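PDB 7CTP: protein Niban 2 from Homo sapiens, which may suppress apoptosis and promote melanoma cell invasion in vitro, and is represented here by its PH domain together with the surrounding helical part of the chain. Local coordinates for residues H77-D80 and S81-W84; M173-E176 and A177-D180; A211-M214 and Y215-K219; A443-T446 and F447-L451; L521-E524 and D525-R528. All blocks are in the same frame, centred on the assembly; numbering follows the deposited sequence.

Contact 1: residues H77-D80 and S81-W84; sequences HQED and SKKW
His77 and Trp84 meet across the open end of a beta hairpin. CB of His77 sits over the six-membered ring of Trp84, 3.7 Å from its centroid and almost on the ring normal, a CH-pi contact. The imidazole then turns its edge to the indole: His77 CD2 is 3.6 Å from Trp84 NE1, and the planes stand 74° apart, an edge-to-face pair. The imidazole reaches on along the hairpin because CG of His77 is anti to the backbone N (chi1 -177°), which brings NE2 to 3.6 Å from CA of Lys82. With an alanine here in place of Trp84, CB and the ring edge of His77 would probably lose the aromatic face they rest on.

Backbone bonds next to this pair close the loop. Gln78 N donates to Lys83 O over 3.0 Å. Lys82 N makes a weak bond back to Gln78 O. The side chain of Lys82 bends at its second and fourth torsions, and NZ reaches Glu79 O at 2.7 Å, in the carbonyl plane on a lone pair. At the tip, Ser81 OG donates to Asp80 OD1 over 3.0 Å. Farther out, Trp84 packs on Tyr170 and Cys172 of strand 169-173, and its NE1 has a weak bond to Lys152 O. His77 and Trp84 form a non-hydrogen-bonded antiparallel pair, with both side chains on the same face. The whole is the hairpin joining strands 70-77 and 84-91, the first two strands of the PH-domain sheet.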
loop_
_atom_site.group_PDB
_atom_site.type_symbol
_atom_site.label_atom_id
_atom_site.label_comp_id
_atom_site.label_asym_id
_atom_site.label_seq_id
_atom_site.Cartn_x
_atom_site.Cartn_y
_atom_site.Cartn_z
ATOM N N HIS A 77 -1.827 19.708 -19.823
ATOM C CA HIS A 77 -0.659 20.115 -20.590
ATOM C C HIS A 77 -0.162 18.941 -21.423
ATOM O O HIS A 77 0.000 17.832 -20.905
ATOM C CB HIS A 77 0.435 20.600 -19.649
ATOM C CG HIS A 77 1.660 21.099 -20.347
ATOM N ND1 HIS A 77 2.728 20.283 -20.658
ATOM C CD2 HIS A 77 1.987 22.337 -20.788
ATOM C CE1 HIS A 77 3.661 20.999 -21.262
ATOM N NE2 HIS A 77 3.237 22.248 -21.352
ATOM N N GLN A 78 0.081 19.183 -22.714
ATOM C CA GLN A 78 0.520 18.143 -23.642
ATOM C C GLN A 78 2.036 18.200 -23.791
ATOM O O GLN A 78 2.594 19.250 -24.126
ATOM C CB GLN A 78 -0.167 18.299 -25.001
ATOM C CG GLN A 78 -1.679 18.284 -24.913
ATOM C CD GLN A 78 -2.216 17.026 -24.256
ATOM O OE1 GLN A 78 -1.862 15.912 -24.641
ATOM N NE2 GLN A 78 -3.074 17.196 -23.253
ATOM N N GLU A 79 2.695 17.064 -23.542
ATOM C CA GLU A 79 4.154 17.030 -23.535
ATOM C C GLU A 79 4.729 17.325 -24.916
ATOM O O GLU A 79 5.754 18.007 -25.033
ATOM C CB GLU A 79 4.637 15.672 -23.025
ATOM C CG GLU A 79 6.145 15.539 -22.883
ATOM C CD GLU A 79 6.605 14.098 -22.990
ATOM O OE1 GLU A 79 6.594 13.388 -21.959
ATOM O OE2 GLU A 79 6.969 13.674 -24.110
ATOM N N ASP A 80 4.081 16.835 -25.977
ATOM C CA ASP A 80 4.665 16.973 -27.309
ATOM C C ASP A 80 4.543 18.401 -27.825
ATOM O O ASP A 80 5.526 18.987 -28.296
ATOM C CB ASP A 80 4.026 15.983 -28.288
ATOM C CG ASP A 80 2.511 16.007 -28.256
ATOM O OD1 ASP A 80 1.925 17.034 -27.848
ATOM O OD2 ASP A 80 1.906 14.988 -28.648
ATOM N N SER A 81 3.348 18.986 -27.732
ATOM C CA SER A 81 3.096 20.305 -28.301
ATOM C C SER A 81 3.350 21.447 -27.329
ATOM O O SER A 81 3.426 22.601 -27.768
ATOM C CB SER A 81 1.656 20.391 -28.804
ATOM O OG SER A 81 0.762 19.796 -27.879
ATOM N N LYS A 82 3.490 21.156 -26.035
ATOM C CA LYS A 82 3.584 22.171 -24.984
ATOM C C LYS A 82 2.335 23.050 -24.912
ATOM O O LYS A 82 2.396 24.175 -24.405
ATOM C CB LYS A 82 4.837 23.042 -25.154
ATOM C CG LYS A 82 6.125 22.246 -25.243
ATOM C CD LYS A 82 6.852 22.223 -23.915
ATOM C CE LYS A 82 7.859 21.108 -23.894
ATOM N NZ LYS A 82 7.221 19.778 -23.664
ATOM N N LYS A 83 1.205 22.554 -25.415
ATOM C CA LYS A 83 -0.061 23.277 -25.425
ATOM C C LYS A 83 -1.048 22.626 -24.466
ATOM O O LYS A 83 -1.064 21.403 -24.301
ATOM C CB LYS A 83 -0.673 23.303 -26.832
ATOM C CG LYS A 83 -0.119 24.382 -27.756
ATOM C CD LYS A 83 -0.292 23.988 -29.224
ATOM C CE LYS A 83 -0.046 25.163 -30.170
ATOM N NZ LYS A 83 1.172 25.942 -29.822
ATOM N N TRP A 84 -1.888 23.452 -23.847
ATOM C CA TRP A 84 -2.953 22.946 -22.992
ATOM C C TRP A 84 -4.189 22.619 -23.824
ATOM O O TRP A 84 -4.638 23.435 -24.639
ATOM C CB TRP A 84 -3.305 23.966 -21.913
ATOM C CG TRP A 84 -2.236 24.175 -20.894
ATOM C CD1 TRP A 84 -1.130 24.971 -21.012
ATOM C CD2 TRP A 84 -2.174 23.594 -19.588
ATOM N NE1 TRP A 84 -0.382 24.914 -19.860
ATOM C CE2 TRP A 84 -1.003 24.076 -18.970
ATOM C CE3 TRP A 84 -2.996 22.709 -18.881
ATOM C CZ2 TRP A 84 -0.632 23.702 -17.679
ATOM C CZ3 TRP A 84 -2.628 22.342 -17.601
ATOM C CH2 TRP A 84 -1.458 22.836 -17.012
#

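Contact 2: residues M173-E176 and A177-D180; sequences MMTE and AEQD
Thr175 and Glu178 meet where the chain leaves a strand and enters a helix. The close part lies around them. Thr175 OG1 accepts from Glu178 N at 3.0 Å, with an N-H...O angle of 156°. The hydroxyl oxygen is turned back to this N-H because it stands between the backbone N and the carbonyl carbon of its own residue (chi1 66°). It also lies 3.3 Å from Glu178 CG, where the two side chains cross at a slant. Gln179 N donates to Thr175 O at 3.0 Å, and Asp180 N to Glu176 O at 2.9 Å.

On the inner side the contacts are mostly between carbon atoms. Met173 lays CB against Glu178 CB at 3.8 Å, and its SD comes to 4.1 Å from Gln179 CA. Gln179 itself is buried, and its NE2 donates to Pro158 O of the neighbouring strand 157-162.

The other side is looser and exposed. Glu176 and Asp180 are one helical turn apart, and CG of Glu176 is 3.9 Å from Asp180 OD2. Their carboxylates do not touch: Glu176 OE1 and Asp180 OD2 are 4.8 Å apart. Any repulsion is probably weakened by solvent, since both residues are exposed. Thr175, through its bond to Glu178 N, is the N-cap of helix 176-194, the helix that follows the last strand of the sheet, as the C-terminal helix does in a PH domain.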
loop_
_atom_site.group_PDB
_atom_site.type_symbol
_atom_site.label_atom_id
_atom_site.label_comp_id
_atom_site.label_asym_id
_atom_site.label_seq_id
_atom_site.Cartn_x
_atom_site.Cartn_y
_atom_site.Cartn_z
ATOM N N MET A 173 -7.952 23.196 -13.485
ATOM C CA MET A 173 -9.401 23.277 -13.440
ATOM C C MET A 173 -9.821 24.739 -13.413
ATOM O O MET A 173 -9.034 25.638 -13.103
ATOM C CB MET A 173 -9.970 22.555 -12.212
ATOM C CG MET A 173 -9.753 21.051 -12.215
ATOM S SD MET A 173 -8.094 20.641 -11.627
ATOM C CE MET A 173 -7.978 18.920 -12.080
ATOM N N MET A 174 -11.093 24.955 -13.721
ATOM C CA MET A 174 -11.591 26.311 -13.877
ATOM C C MET A 174 -11.933 26.954 -12.540
ATOM O O MET A 174 -11.834 28.179 -12.399
ATOM C CB MET A 174 -12.811 26.287 -14.788
ATOM C CG MET A 174 -13.153 27.611 -15.334
ATOM S SD MET A 174 -13.697 27.472 -17.031
ATOM C CE MET A 174 -14.467 25.890 -17.071
ATOM N N THR A 175 -12.326 26.152 -11.555
ATOM C CA THR A 175 -12.799 26.647 -10.273
ATOM C C THR A 175 -12.115 25.895 -9.144
ATOM O O THR A 175 -11.725 24.731 -9.303
ATOM C CB THR A 175 -14.315 26.481 -10.133
ATOM O OG1 THR A 175 -14.640 25.086 -10.105
ATOM C CG2 THR A 175 -15.038 27.133 -11.295
ATOM N N GLU A 176 -11.986 26.568 -7.996
ATOM C CA GLU A 176 -11.497 25.894 -6.796
ATOM C C GLU A 176 -12.368 24.698 -6.443
ATOM O O GLU A 176 -11.867 23.703 -5.905
ATOM C CB GLU A 176 -11.432 26.876 -5.623
ATOM C CG GLU A 176 -10.825 26.297 -4.340
ATOM C CD GLU A 176 -10.846 27.277 -3.180
ATOM O OE1 GLU A 176 -9.853 27.323 -2.423
ATOM O OE2 GLU A 176 -11.857 27.994 -3.020
ATOM N N ALA A 177 -13.666 24.770 -6.749
ATOM C CA ALA A 177 -14.565 23.659 -6.466
ATOM C C ALA A 177 -14.182 22.428 -7.275
ATOM O O ALA A 177 -14.180 21.304 -6.756
ATOM C CB ALA A 177 -16.011 24.056 -6.748
ATOM N N GLU A 178 -13.865 22.618 -8.559
ATOM C CA GLU A 178 -13.474 21.486 -9.391
ATOM C C GLU A 178 -12.124 20.931 -8.946
ATOM O O GLU A 178 -11.935 19.710 -8.900
ATOM C CB GLU A 178 -13.448 21.905 -10.862
ATOM C CG GLU A 178 -14.840 22.124 -11.466
ATOM C CD GLU A 178 -14.806 22.417 -12.959
ATOM O OE1 GLU A 178 -15.891 22.519 -13.572
ATOM O OE2 GLU A 178 -13.699 22.548 -13.522
ATOM N N GLN A 179 -11.192 21.824 -8.590
ATOM C CA GLN A 179 -9.886 21.425 -8.063
ATOM C C GLN A 179 -10.036 20.543 -6.827
ATOM O O GLN A 179 -9.409 19.477 -6.727
ATOM C CB GLN A 179 -9.063 22.677 -7.741
ATOM C CG GLN A 179 -7.568 22.459 -7.557
ATOM C CD GLN A 179 -6.882 23.654 -6.919
ATOM O OE1 GLN A 179 -7.485 24.379 -6.122
ATOM N NE2 GLN A 179 -5.617 23.868 -7.265
ATOM N N ASP A 180 -10.885 20.964 -5.883
ATOM C CA ASP A 180 -11.075 20.215 -4.643
ATOM C C ASP A 180 -11.675 18.847 -4.911
ATOM O O ASP A 180 -11.311 17.862 -4.259
ATOM C CB ASP A 180 -11.977 20.994 -3.681
ATOM C CG ASP A 180 -11.298 22.212 -3.089
ATOM O OD1 ASP A 180 -10.062 22.335 -3.207
ATOM O OD2 ASP A 180 -12.013 23.054 -2.506
#

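Contact 3: residues A211-M214 and Y215-K219; sequences AIRM and YRQSK
Arg213 and Gln217 run side by side along the helix, pointing the same way. Arg213 NH1 donates to Gln217 OE1 at 2.9 Å, with an N-H...O angle of 150°. The oxygen lies at the edge of the guanidinium, in its plane. The amide is turned otherwise: the two planes are 46° apart, and NH1 comes from above the carbonyl plane. Arg213 folds back toward its partner by a bend at chi3 (48°), while Gln217 is extended beyond CG.

Met214 crosses the same amide obliquely on its nitrogen side. Its CE is 3.4 Å from Gln217 NE2. In the backbone, Gln217 N bonds to Arg213 O at 2.8 Å in the regular helical pattern. Nearer the helix end, Ser218 OG donates to Tyr215 O at 2.7 Å, on a lone pair.

Glu537 of helix 532-555 makes a salt bridge to Arg213 NH1 and accepts a hydrogen bond from Gln217 NE2. A leucine in place of Gln217 would probably leave Glu537 without one of its donors and Arg213 NH1 without its amide acceptor. The buried amide accepts from a cation and donates to a carboxylate, so the polar groups satisfy one another between the two helices.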
loop_
_atom_site.group_PDB
_atom_site.type_symbol
_atom_site.label_atom_id
_atom_site.label_comp_id
_atom_site.label_asym_id
_atom_site.label_seq_id
_atom_site.Cartn_x
_atom_site.Cartn_y
_atom_site.Cartn_z
ATOM N N ALA A 211 10.619 -10.785 0.480
ATOM C CA ALA A 211 11.781 -10.843 -0.401
ATOM C C ALA A 211 12.284 -9.444 -0.732
ATOM O O ALA A 211 13.498 -9.224 -0.841
ATOM C CB ALA A 211 11.452 -11.607 -1.685
ATOM N N ILE A 212 11.360 -8.495 -0.925
ATOM C CA ILE A 212 11.756 -7.114 -1.193
ATOM C C ILE A 212 12.562 -6.580 -0.024
ATOM O O ILE A 212 13.612 -5.952 -0.201
ATOM C CB ILE A 212 10.519 -6.238 -1.462
ATOM C CG1 ILE A 212 9.948 -6.518 -2.861
ATOM C CG2 ILE A 212 10.875 -4.751 -1.304
ATOM C CD1 ILE A 212 10.756 -5.863 -4.001
ATOM N N ARG A 213 12.073 -6.826 1.194
ATOM C CA ARG A 213 12.753 -6.312 2.376
ATOM C C ARG A 213 14.127 -6.949 2.534
ATOM O O ARG A 213 15.106 -6.255 2.838
ATOM C CB ARG A 213 11.901 -6.550 3.623
ATOM C CG ARG A 213 12.552 -6.025 4.906
ATOM C CD ARG A 213 11.660 -6.238 6.125
ATOM N NE ARG A 213 11.131 -7.601 6.194
ATOM C CZ ARG A 213 11.819 -8.667 6.591
ATOM N NH1 ARG A 213 13.085 -8.548 6.964
ATOM N NH2 ARG A 213 11.231 -9.857 6.619
ATOM N N MET A 214 14.228 -8.268 2.305
ATOM C CA MET A 214 15.516 -8.944 2.459
ATOM C C MET A 214 16.519 -8.498 1.413
ATOM O O MET A 214 17.716 -8.386 1.707
ATOM C CB MET A 214 15.364 -10.469 2.396
ATOM C CG MET A 214 14.336 -11.087 3.308
ATOM S SD MET A 214 14.776 -11.007 5.047
ATOM C CE MET A 214 16.545 -10.801 4.994
ATOM N N TYR A 215 16.063 -8.285 0.177
ATOM C CA TYR A 215 16.947 -7.735 -0.841
ATOM C C TYR A 215 17.461 -6.359 -0.430
ATOM O O TYR A 215 18.666 -6.086 -0.501
ATOM C CB TYR A 215 16.241 -7.662 -2.199
ATOM C CG TYR A 215 17.112 -7.027 -3.273
ATOM C CD1 TYR A 215 17.175 -5.645 -3.424
ATOM C CD2 TYR A 215 17.905 -7.808 -4.101
ATOM C CE1 TYR A 215 17.984 -5.060 -4.369
ATOM C CE2 TYR A 215 18.722 -7.219 -5.067
ATOM C CZ TYR A 215 18.760 -5.850 -5.184
ATOM O OH TYR A 215 19.572 -5.257 -6.138
ATOM N N ARG A 216 16.556 -5.477 0.002
ATOM C CA ARG A 216 16.970 -4.138 0.407
ATOM C C ARG A 216 17.924 -4.193 1.599
ATOM O O ARG A 216 18.921 -3.463 1.633
ATOM C CB ARG A 216 15.737 -3.274 0.692
ATOM C CG ARG A 216 15.004 -2.883 -0.607
ATOM C CD ARG A 216 13.891 -1.850 -0.444
ATOM N NE ARG A 216 14.370 -0.462 -0.481
ATOM C CZ ARG A 216 14.394 0.319 0.593
ATOM N NH1 ARG A 216 14.827 1.567 0.514
ATOM N NH2 ARG A 216 13.963 -0.161 1.752
ATOM N N GLN A 217 17.664 -5.090 2.556
ATOM C CA GLN A 217 18.578 -5.262 3.685
ATOM C C GLN A 217 19.965 -5.690 3.220
ATOM O O GLN A 217 20.972 -5.301 3.816
ATOM C CB GLN A 217 18.004 -6.282 4.670
ATOM C CG GLN A 217 16.954 -5.709 5.595
ATOM C CD GLN A 217 16.318 -6.747 6.495
ATOM O OE1 GLN A 217 15.215 -6.542 6.994
ATOM N NE2 GLN A 217 16.997 -7.876 6.691
ATOM N N SER A 218 20.040 -6.495 2.158
ATOM C CA SER A 218 21.333 -6.935 1.643
ATOM C C SER A 218 22.104 -5.793 0.995
ATOM O O SER A 218 23.323 -5.901 0.814
ATOM C CB SER A 218 21.135 -8.086 0.656
ATOM O OG SER A 218 20.886 -7.597 -0.652
ATOM N N LYS A 219 21.418 -4.700 0.657
ATOM C CA LYS A 219 22.036 -3.472 0.176
ATOM C C LYS A 219 22.164 -2.436 1.283
ATOM O O LYS A 219 22.342 -1.242 1.001
ATOM C CB LYS A 219 21.224 -2.908 -0.992
ATOM C CG LYS A 219 20.926 -3.946 -2.066
ATOM C CD LYS A 219 22.206 -4.483 -2.689
ATOM C CE LYS A 219 21.887 -5.522 -3.766
ATOM N NZ LYS A 219 23.091 -6.278 -4.213
#

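Contact 4: residues A443-T446 and F447-L451; sequences AVYT and FETLL
Tyr445 and Thr449 meet one turn apart on a helix, and two torsions bring them together. The ring carbon CG of Tyr445 is anti to the backbone N (chi1 177°), which sends the ring outward from the helix, with one face turned to Thr449. In Thr449, OG1 is anti to the carbonyl carbon (chi1 -51°), a rotation that points the hydroxyl back at the preceding turn. OG1 then lies over the centre of one face of the Tyr445 ring, 3.6 Å above its plane. The nearest ring atom is Tyr445 CZ, 3.7 Å from Thr449 OG1.

The hydroxyl does not depend on the ring for a partner. Thr449 OG1 donates to Tyr445 O at 2.8 Å, from above the carbonyl plane. Thr449 N reaches Tyr445 O from the opposite face at 3.0 Å. Two bonds therefore grip this one carbonyl oxygen, and the OG1 bond probably holds the hydroxyl against the ring face.

On another side, Thr446 and Leu450 lie alongside each other, with CG2 of Thr446 3.9 Å from CD1 of Leu450. Thr446 OG1 bonds to Asn442 O and to Leu58 N. A water donates to Glu448 OE1 at 2.6 Å and makes a weak, longer bond to Val444 O, so it bridges a side chain and the backbone.

The turn belongs to the C-terminal half of helix 422-455. Tyr445 rests on the loop residues Leu58 and Arg60. Phe447 packs against Phe364 and Val368 of helix 342-378 and Val471 of helix 464-511, while Glu448 and Leu451 touch Met388 of helix 384-391.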
loop_
_atom_site.group_PDB
_atom_site.type_symbol
_atom_site.label_atom_id
_atom_site.label_comp_id
_atom_site.label_asym_id
_atom_site.label_seq_id
_atom_site.Cartn_x
_atom_site.Cartn_y
_atom_site.Cartn_z
ATOM N N ALA A 443 -19.371 -2.706 7.009
ATOM C CA ALA A 443 -20.533 -2.241 7.765
ATOM C C ALA A 443 -21.764 -2.145 6.875
ATOM O O ALA A 443 -22.858 -2.590 7.257
ATOM C CB ALA A 443 -20.233 -0.897 8.436
ATOM N N VAL A 444 -21.617 -1.569 5.680
ATOM C CA VAL A 444 -22.784 -1.419 4.815
ATOM C C VAL A 444 -23.192 -2.762 4.222
ATOM O O VAL A 444 -24.386 -3.035 4.060
ATOM C CB VAL A 444 -22.537 -0.357 3.727
ATOM C CG1 VAL A 444 -22.285 1.002 4.378
ATOM C CG2 VAL A 444 -21.401 -0.766 2.820
ATOM N N TYR A 445 -22.224 -3.632 3.908
ATOM C CA TYR A 445 -22.582 -4.965 3.420
ATOM C C TYR A 445 -23.342 -5.741 4.488
ATOM O O TYR A 445 -24.370 -6.372 4.209
ATOM C CB TYR A 445 -21.334 -5.741 2.997
ATOM C CG TYR A 445 -21.647 -7.162 2.562
ATOM C CD1 TYR A 445 -22.298 -7.412 1.359
ATOM C CD2 TYR A 445 -21.309 -8.246 3.361
ATOM C CE1 TYR A 445 -22.596 -8.699 0.958
ATOM C CE2 TYR A 445 -21.605 -9.542 2.968
ATOM C CZ TYR A 445 -22.246 -9.759 1.766
ATOM O OH TYR A 445 -22.544 -11.048 1.361
ATOM N N THR A 446 -22.833 -5.714 5.722
ATOM C CA THR A 446 -23.514 -6.377 6.828
ATOM C C THR A 446 -24.908 -5.799 7.038
ATOM O O THR A 446 -25.883 -6.544 7.208
ATOM C CB THR A 446 -22.687 -6.247 8.104
ATOM O OG1 THR A 446 -21.392 -6.831 7.900
ATOM C CG2 THR A 446 -23.383 -6.955 9.256
ATOM N N PHE A 447 -25.020 -4.467 7.024
ATOM C CA PHE A 447 -26.322 -3.831 7.207
ATOM C C PHE A 447 -27.312 -4.293 6.148
ATOM O O PHE A 447 -28.458 -4.632 6.463
ATOM C CB PHE A 447 -26.203 -2.305 7.175
ATOM C CG PHE A 447 -27.510 -1.601 7.451
ATOM C CD1 PHE A 447 -27.994 -1.501 8.748
ATOM C CD2 PHE A 447 -28.268 -1.075 6.411
ATOM C CE1 PHE A 447 -29.206 -0.873 9.007
ATOM C CE2 PHE A 447 -29.476 -0.445 6.662
ATOM C CZ PHE A 447 -29.944 -0.340 7.958
ATOM N N GLU A 448 -26.882 -4.310 4.884
ATOM C CA GLU A 448 -27.768 -4.734 3.803
ATOM C C GLU A 448 -28.202 -6.181 3.995
ATOM O O GLU A 448 -29.395 -6.506 3.915
ATOM C CB GLU A 448 -27.082 -4.566 2.447
ATOM C CG GLU A 448 -27.943 -5.071 1.288
ATOM C CD GLU A 448 -27.362 -4.766 -0.077
ATOM O OE1 GLU A 448 -26.155 -4.453 -0.165
ATOM O OE2 GLU A 448 -28.120 -4.852 -1.067
ATOM N N THR A 449 -27.238 -7.064 4.265
ATOM C CA THR A 449 -27.543 -8.484 4.405
ATOM C C THR A 449 -28.483 -8.736 5.577
ATOM O O THR A 449 -29.461 -9.484 5.455
ATOM C CB THR A 449 -26.252 -9.280 4.564
ATOM O OG1 THR A 449 -25.351 -8.927 3.508
ATOM C CG2 THR A 449 -26.537 -10.773 4.490
ATOM N N LEU A 450 -28.208 -8.107 6.722
ATOM C CA LEU A 450 -29.028 -8.344 7.905
ATOM C C LEU A 450 -30.403 -7.698 7.770
ATOM O O LEU A 450 -31.398 -8.243 8.258
ATOM C CB LEU A 450 -28.307 -7.833 9.153
ATOM C CG LEU A 450 -27.036 -8.579 9.545
ATOM C CD1 LEU A 450 -26.671 -8.284 10.986
ATOM C CD2 LEU A 450 -27.194 -10.079 9.313
ATOM N N LEU A 451 -30.484 -6.541 7.107
ATOM C CA LEU A 451 -31.786 -5.911 6.911
ATOM C C LEU A 451 -32.671 -6.761 6.010
ATOM O O LEU A 451 -33.863 -6.933 6.285
ATOM C CB LEU A 451 -31.626 -4.506 6.335
ATOM C CG LEU A 451 -32.899 -3.662 6.189
ATOM C CD1 LEU A 451 -33.597 -3.474 7.531
ATOM C CD2 LEU A 451 -32.589 -2.307 5.558
HETATM O O HOH W 1 -24.142 -3.138 0.797
#

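Contact 5: residues L521-E524 and D525-R528; sequences LIFE and DFAR
Phe523 and Phe526 belong to a short 3-10 turn in the long connection between helices 464-511 and 532-555. Its two backbone bonds each span three residues, as a 3-10 turn requires. Phe526 N donates to Phe523 O at 2.8 Å, and Ala527 N to Glu524 O at 3.2 Å.

The turn brings the two phenylalanines together as a T-shaped pair. The edge of Phe523 points at the face of Phe526, with centroids 5.0 Å apart and planes at 83°. Phe526 is buried and touches Asp307 of helix 260-337. Phe523 lies on the exposed side.

Phe523 is covered by Asp525 as well. Asp525 N lies over the centre of one ring face, 3.9 Å above the plane, which sets the backbone of the turn against that side of Phe523. The aspartate side chain crosses the ring at a slant, and its CB is 3.4 Å from Phe523 CE2. The carboxylate is inclined to the ring by 38°, neither stacked flat nor upright.

Ile522 adds a small apolar contact before the turn. Its CG2 comes to 3.9 Å from Ala527 CA, and its side chain also packs on Leu318 of helix 260-337. Phe523 has CG anti to the backbone N (chi1 177°), and this sends CD2 over the middle of the Phe526 ring, 3.6 Å above its plane.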
loop_
_atom_site.group_PDB
_atom_site.type_symbol
_atom_site.label_atom_id
_atom_site.label_comp_id
_atom_site.label_asym_id
_atom_site.label_seq_id
_atom_site.Cartn_x
_atom_site.Cartn_y
_atom_site.Cartn_z
ATOM N N LEU A 521 22.855 -26.553 10.362
ATOM C CA LEU A 521 21.858 -27.142 11.250
ATOM C C LEU A 521 20.536 -27.448 10.556
ATOM O O LEU A 521 19.673 -28.091 11.165
ATOM C CB LEU A 521 21.580 -26.204 12.420
ATOM C CG LEU A 521 22.774 -25.719 13.239
ATOM C CD1 LEU A 521 22.313 -24.693 14.268
ATOM C CD2 LEU A 521 23.487 -26.891 13.916
ATOM N N ILE A 522 20.353 -27.005 9.319
ATOM C CA ILE A 522 19.079 -27.147 8.622
ATOM C C ILE A 522 19.151 -28.386 7.737
ATOM O O ILE A 522 19.959 -28.453 6.807
ATOM C CB ILE A 522 18.742 -25.896 7.800
ATOM C CG1 ILE A 522 18.514 -24.687 8.718
ATOM C CG2 ILE A 522 17.501 -26.133 6.945
ATOM C CD1 ILE A 522 18.509 -23.372 7.971
ATOM N N PHE A 523 18.315 -29.376 8.043
ATOM C CA PHE A 523 18.175 -30.556 7.197
ATOM C C PHE A 523 17.851 -30.143 5.765
ATOM O O PHE A 523 16.947 -29.334 5.535
ATOM C CB PHE A 523 17.074 -31.440 7.780
ATOM C CG PHE A 523 16.763 -32.665 6.963
ATOM C CD1 PHE A 523 17.771 -33.456 6.443
ATOM C CD2 PHE A 523 15.450 -33.038 6.757
ATOM C CE1 PHE A 523 17.466 -34.598 5.708
ATOM C CE2 PHE A 523 15.136 -34.174 6.028
ATOM C CZ PHE A 523 16.148 -34.949 5.497
ATOM N N GLU A 524 18.597 -30.699 4.804
ATOM C CA GLU A 524 18.556 -30.185 3.435
ATOM C C GLU A 524 17.162 -30.293 2.824
ATOM O O GLU A 524 16.745 -29.411 2.063
ATOM C CB GLU A 524 19.591 -30.911 2.574
ATOM C CG GLU A 524 19.507 -30.615 1.081
ATOM C CD GLU A 524 20.115 -31.720 0.236
ATOM O OE1 GLU A 524 19.646 -31.928 -0.907
ATOM O OE2 GLU A 524 21.059 -32.384 0.724
ATOM N N ASP A 525 16.421 -31.354 3.145
ATOM C CA ASP A 525 15.060 -31.481 2.630
ATOM C C ASP A 525 14.101 -30.442 3.205
ATOM O O ASP A 525 12.985 -30.308 2.689
ATOM C CB ASP A 525 14.511 -32.880 2.913
ATOM C CG ASP A 525 15.193 -33.958 2.087
ATOM O OD1 ASP A 525 16.211 -33.658 1.421
ATOM O OD2 ASP A 525 14.706 -35.111 2.113
ATOM N N PHE A 526 14.502 -29.715 4.250
ATOM C CA PHE A 526 13.690 -28.666 4.853
ATOM C C PHE A 526 14.160 -27.268 4.492
ATOM O O PHE A 526 13.600 -26.297 5.014
ATOM C CB PHE A 526 13.686 -28.778 6.389
ATOM C CG PHE A 526 13.017 -30.020 6.922
ATOM C CD1 PHE A 526 12.279 -30.853 6.097
ATOM C CD2 PHE A 526 13.139 -30.348 8.259
ATOM C CE1 PHE A 526 11.684 -31.998 6.603
ATOM C CE2 PHE A 526 12.544 -31.485 8.770
ATOM C CZ PHE A 526 11.815 -32.312 7.942
ATOM N N ALA A 527 15.170 -27.137 3.633
ATOM C CA ALA A 527 15.787 -25.832 3.400
ATOM C C ALA A 527 14.854 -24.875 2.668
ATOM O O ALA A 527 15.048 -23.655 2.742
ATOM C CB ALA A 527 17.095 -25.990 2.627
ATOM N N ARG A 528 13.856 -25.392 1.938
ATOM C CA ARG A 528 12.876 -24.499 1.321
ATOM C C ARG A 528 11.916 -23.916 2.346
ATOM O O ARG A 528 11.226 -22.935 2.046
ATOM C CB ARG A 528 12.060 -25.220 0.242
ATOM C CG ARG A 528 12.829 -25.618 -1.012
ATOM C CD ARG A 528 13.529 -24.436 -1.685
ATOM N NE ARG A 528 12.644 -23.389 -2.211
ATOM C CZ ARG A 528 12.140 -23.376 -3.448
ATOM N NH1 ARG A 528 12.402 -24.376 -4.285
ATOM N NH2 ARG A 528 11.369 -22.363 -3.851
#

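In the fold
Contacts 1 and 2 belong to the PH domain. Contact 1 is the turn after its first strand, and contact 2 starts the helix after its last. Their centres are 21 Å apart, with nearest atoms about 7 Å apart. Contacts 3, 4 and 5 lie in the helical part. Contacts 3 and 5 are neighbours there, with centres 22 Å apart. Helix 532-555, which follows contact 5, supplies Glu537 to contact 3. Helix 260-337 lies against contact 5. Contact 4 sits apart: the nearest centre is that of contact 2, 35 Å away, and that of contact 3 is 42 Å off. Contacts 2 and 5 are the most distant pair, with centres 61 Å apart. No two contacts touch.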